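Local structure of SH2 domain-containing protein 3C (Homo sapiens, 3T6G) at residues F103-I108 against F281-L286. The protein acts as a signalling adapter in integrin-mediated adhesion and cell migration, its C-terminal Ras-GEF-like domain adopting a closed conformation required for interaction with BCAR1. The protein carries 2 engineered substitutions. Residues are numbered along the deposited sequence; the frame is centred on the assembly and turned at random.
Sequences FHTMSI and FQMRLL
Gln282 reaches across from helix 279-287 and lays its amide beside Thr105 and Met106 of helix 93-115. Its stretched chain and Thr105 pass one another head to tail, with Thr105 CG2 3.7 Å from Gln282 CB. With OG1 beside the backbone N (chi1 -73°) and directed to Glu101 and Tyr300, CG2 is left on the side of the glutamine stem. The amide end runs up to the backbone of Met106, where Gln282 OE1 stands 3.5 Å from Met106 CA. Met106 starts away from the partner helix, but bends at chi2 (75°) and chi3 bring its methyl back, CE sitting 3.2 Å from Gln282 NE2. NE2 itself donates to the carbonyl of Val276, which helps fix the rotation of the amide. One turn on, Leu286 angles across Ile108, its CD1 3.9 Å from Ile108 CG2 and also against Thr105 O. Phe303 of helix 296-314 touches both Ile108 and Leu286. The short helical segments cross at 51° with their axes 10.0 Å apart, a helix-helix packing inside the all-helical Ras-GEF-like domain. Shortening Gln282 to an alanine removes the amide, which is likely to leave the Val276 carbonyl without this donor and open a gap beside Met106 CE and Thr105 CG2. The interface thus rests on van der Waals packing, its buried polar groups Thr105 OG1 and Gln282 NE2 being satisfied by residues outside the two segments.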
ATOM      1  N   PHE A 103       1.444  -5.983  -5.433  1.00 61.73           N
ATOM      2  CA  PHE A 103       0.056  -6.222  -5.068  1.00 60.24           C
ATOM      3  C   PHE A 103      -0.820  -6.644  -6.265  1.00 68.45           C
ATOM      4  O   PHE A 103      -1.327  -7.780  -6.307  1.00 62.26           O
ATOM      5  CB  PHE A 103      -0.505  -4.963  -4.418  1.00 53.67           C
ATOM      6  CG  PHE A 103      -1.850  -5.146  -3.772  1.00 58.49           C
ATOM      7  CD1 PHE A 103      -1.951  -5.555  -2.448  1.00 52.67           C
ATOM      8  CD2 PHE A 103      -3.013  -4.870  -4.472  1.00 53.71           C
ATOM      9  CE1 PHE A 103      -3.183  -5.699  -1.842  1.00 55.25           C
ATOM     10  CE2 PHE A 103      -4.257  -5.009  -3.863  1.00 47.76           C
ATOM     11  CZ  PHE A 103      -4.340  -5.420  -2.546  1.00 51.20           C
ATOM     12  N   HIS A 104      -0.999  -5.765  -7.247  1.00 64.11           N
ATOM     13  CA  HIS A 104      -1.890  -6.162  -8.319  1.00 67.72           C
ATOM     14  C   HIS A 104      -1.380  -7.342  -9.135  1.00 64.43           C
ATOM     15  O   HIS A 104      -2.159  -8.184  -9.574  1.00 63.73           O
ATOM     16  CB  HIS A 104      -2.322  -5.016  -9.237  1.00 76.74           C
ATOM     17  CG  HIS A 104      -3.525  -5.368 -10.069  1.00 88.52           C
ATOM     18  ND1 HIS A 104      -4.673  -5.908  -9.521  1.00 85.13           N
ATOM     19  CD2 HIS A 104      -3.738  -5.315 -11.407  1.00 88.09           C
ATOM     20  CE1 HIS A 104      -5.549  -6.145 -10.481  1.00 83.59           C
ATOM     21  NE2 HIS A 104      -5.009  -5.791 -11.634  1.00 85.95           N
ATOM     22  N   THR A 105      -0.074  -7.395  -9.353  1.00 64.57           N
ATOM     23  CA  THR A 105       0.499  -8.466 -10.147  1.00 57.05           C
ATOM     24  C   THR A 105       0.351  -9.851  -9.481  1.00 59.60           C
ATOM     25  O   THR A 105       0.101 -10.850 -10.148  1.00 47.49           O
ATOM     26  CB  THR A 105       1.918  -8.139 -10.512  1.00 53.30           C
ATOM     27  OG1 THR A 105       1.873  -7.115 -11.499  1.00 59.36           O
ATOM     28  CG2 THR A 105       2.651  -9.355 -11.101  1.00 46.97           C
ATOM     29  N   MET A 106       0.476  -9.877  -8.164  1.00 55.94           N
ATOM     30  CA  MET A 106       0.195 -11.057  -7.371  1.00 49.92           C
ATOM     31  C   MET A 106      -1.258 -11.522  -7.587  1.00 60.94           C
ATOM     32  O   MET A 106      -1.489 -12.684  -7.932  1.00 69.48           O
ATOM     33  CB  MET A 106       0.450 -10.717  -5.901  1.00 45.97           C
ATOM     34  CG  MET A 106       0.063 -11.774  -4.876  1.00 47.89           C
ATOM     35  SD  MET A 106       1.209 -13.156  -4.841  1.00 67.11           S
ATOM     36  CE  MET A 106       2.824 -12.403  -5.068  1.00 54.58           C
ATOM     37  N   SER A 107      -2.224 -10.624  -7.384  1.00 57.64           N
ATOM     38  CA  SER A 107      -3.656 -10.932  -7.586  1.00 56.23           C
ATOM     39  C   SER A 107      -3.907 -11.557  -8.955  1.00 57.45           C
ATOM     40  O   SER A 107      -4.621 -12.555  -9.082  1.00 60.15           O
ATOM     41  CB  SER A 107      -4.502  -9.680  -7.431  1.00 53.56           C
ATOM     42  OG  SER A 107      -4.442  -9.211  -6.098  1.00 59.80           O
ATOM     43  N   ILE A 108      -3.267 -11.003  -9.972  1.00 52.56           N
ATOM     44  CA  ILE A 108      -3.332 -11.601 -11.290  1.00 56.20           C
ATOM     45  C   ILE A 108      -2.809 -13.060 -11.276  1.00 62.49           C
ATOM     46  O   ILE A 108      -3.452 -13.969 -11.804  1.00 64.84           O
ATOM     47  CB  ILE A 108      -2.530 -10.763 -12.285  1.00 52.82           C
ATOM     48  CG1 ILE A 108      -3.108  -9.344 -12.359  1.00 60.68           C
ATOM     49  CG2 ILE A 108      -2.538 -11.413 -13.650  1.00 50.22           C
ATOM     50  CD1 ILE A 108      -2.607  -8.535 -13.560  1.00 62.79           C
ATOM     51  N   PHE A 281       9.635 -12.563 -11.175  1.00 61.09           N
ATOM     52  CA  PHE A 281       9.256 -13.846 -11.761  1.00 60.38           C
ATOM     53  C   PHE A 281       7.850 -13.722 -12.372  1.00 58.73           C
ATOM     54  O   PHE A 281       7.606 -14.133 -13.519  1.00 57.04           O
ATOM     55  CB  PHE A 281       9.303 -14.975 -10.720  1.00 56.17           C
ATOM     56  CG  PHE A 281       8.570 -16.222 -11.151  1.00 58.45           C
ATOM     57  CD1 PHE A 281       9.181 -17.155 -11.983  1.00 63.29           C
ATOM     58  CD2 PHE A 281       7.267 -16.460 -10.729  1.00 63.56           C
ATOM     59  CE1 PHE A 281       8.503 -18.315 -12.387  1.00 70.70           C
ATOM     60  CE2 PHE A 281       6.577 -17.618 -11.126  1.00 62.32           C
ATOM     61  CZ  PHE A 281       7.187 -18.544 -11.960  1.00 58.99           C
ATOM     62  N   GLN A 282       6.935 -13.128 -11.614  1.00 49.49           N
ATOM     63  CA  GLN A 282       5.573 -12.961 -12.105  1.00 55.98           C
ATOM     64  C   GLN A 282       5.473 -12.105 -13.361  1.00 63.79           C
ATOM     65  O   GLN A 282       4.863 -12.516 -14.344  1.00 68.40           O
ATOM     66  CB  GLN A 282       4.667 -12.475 -10.991  1.00 51.80           C
ATOM     67  CG  GLN A 282       4.633 -13.506  -9.866  1.00 61.32           C
ATOM     68  CD  GLN A 282       3.840 -13.065  -8.674  1.00 56.08           C
ATOM     69  OE1 GLN A 282       3.337 -11.954  -8.639  1.00 61.02           O
ATOM     70  NE2 GLN A 282       3.741 -13.929  -7.670  1.00 55.53           N
ATOM     71  N   MET A 283       6.099 -10.935 -13.351  1.00 61.69           N
ATOM     72  CA  MET A 283       6.051 -10.085 -14.526  1.00 58.95           C
ATOM     73  C   MET A 283       6.489 -10.847 -15.773  1.00 63.84           C
ATOM     74  O   MET A 283       5.804 -10.830 -16.785  1.00 70.44           O
ATOM     75  CB  MET A 283       6.874  -8.811 -14.310  1.00 62.12           C
ATOM     76  CG  MET A 283       6.332  -7.974 -13.168  1.00 54.89           C
ATOM     77  SD  MET A 283       7.380  -6.589 -12.739  1.00 67.81           S
ATOM     78  CE  MET A 283       7.080  -5.511 -14.164  1.00 53.86           C
ATOM     79  N   ARG A 284       7.618 -11.538 -15.686  1.00 70.27           N
ATOM     80  CA  ARG A 284       8.129 -12.341 -16.799  1.00 71.05           C
ATOM     81  C   ARG A 284       7.201 -13.488 -17.191  1.00 76.10           C
ATOM     82  O   ARG A 284       6.948 -13.731 -18.379  1.00 78.04           O
ATOM     83  CB  ARG A 284       9.503 -12.895 -16.441  1.00 72.76           C
ATOM     84  CG  ARG A 284      10.628 -11.896 -16.642  1.00 61.44           C
ATOM     85  CD  ARG A 284      10.944 -11.822 -18.110  1.00 64.85           C
ATOM     86  NE  ARG A 284      12.340 -11.474 -18.305  1.00 86.95           N
ATOM     87  CZ  ARG A 284      13.279 -12.312 -18.722  1.00 88.69           C
ATOM     88  NH1 ARG A 284      12.973 -13.566 -19.017  1.00 78.78           N
ATOM     89  NH2 ARG A 284      14.526 -11.878 -18.861  1.00102.38           N
ATOM     90  N   LEU A 285       6.702 -14.201 -16.188  1.00 73.88           N
ATOM     91  CA  LEU A 285       5.717 -15.254 -16.423  1.00 66.48           C
ATOM     92  C   LEU A 285       4.526 -14.710 -17.182  1.00 59.74           C
ATOM     93  O   LEU A 285       4.169 -15.200 -18.236  1.00 61.28           O
ATOM     94  CB  LEU A 285       5.223 -15.814 -15.095  1.00 62.64           C
ATOM     95  CG  LEU A 285       4.019 -16.742 -15.168  1.00 62.58           C
ATOM     96  CD1 LEU A 285       4.389 -17.982 -15.938  1.00 66.44           C
ATOM     97  CD2 LEU A 285       3.571 -17.094 -13.760  1.00 64.73           C
ATOM     98  N   LEU A 286       3.907 -13.684 -16.622  1.00 66.55           N
ATOM     99  CA  LEU A 286       2.669 -13.143 -17.156  1.00 65.09           C
ATOM    100  C   LEU A 286       2.860 -12.455 -18.508  1.00 70.65           C
ATOM    101  O   LEU A 286       2.134 -12.708 -19.466  1.00 70.46           O
ATOM    102  CB  LEU A 286       2.073 -12.187 -16.125  1.00 67.20           C
ATOM    103  CG  LEU A 286       1.644 -12.949 -14.864  1.00 61.45           C
ATOM    104  CD1 LEU A 286       1.303 -12.028 -13.717  1.00 51.19           C
ATOM    105  CD2 LEU A 286       0.469 -13.867 -15.177  1.00 55.47           C
TER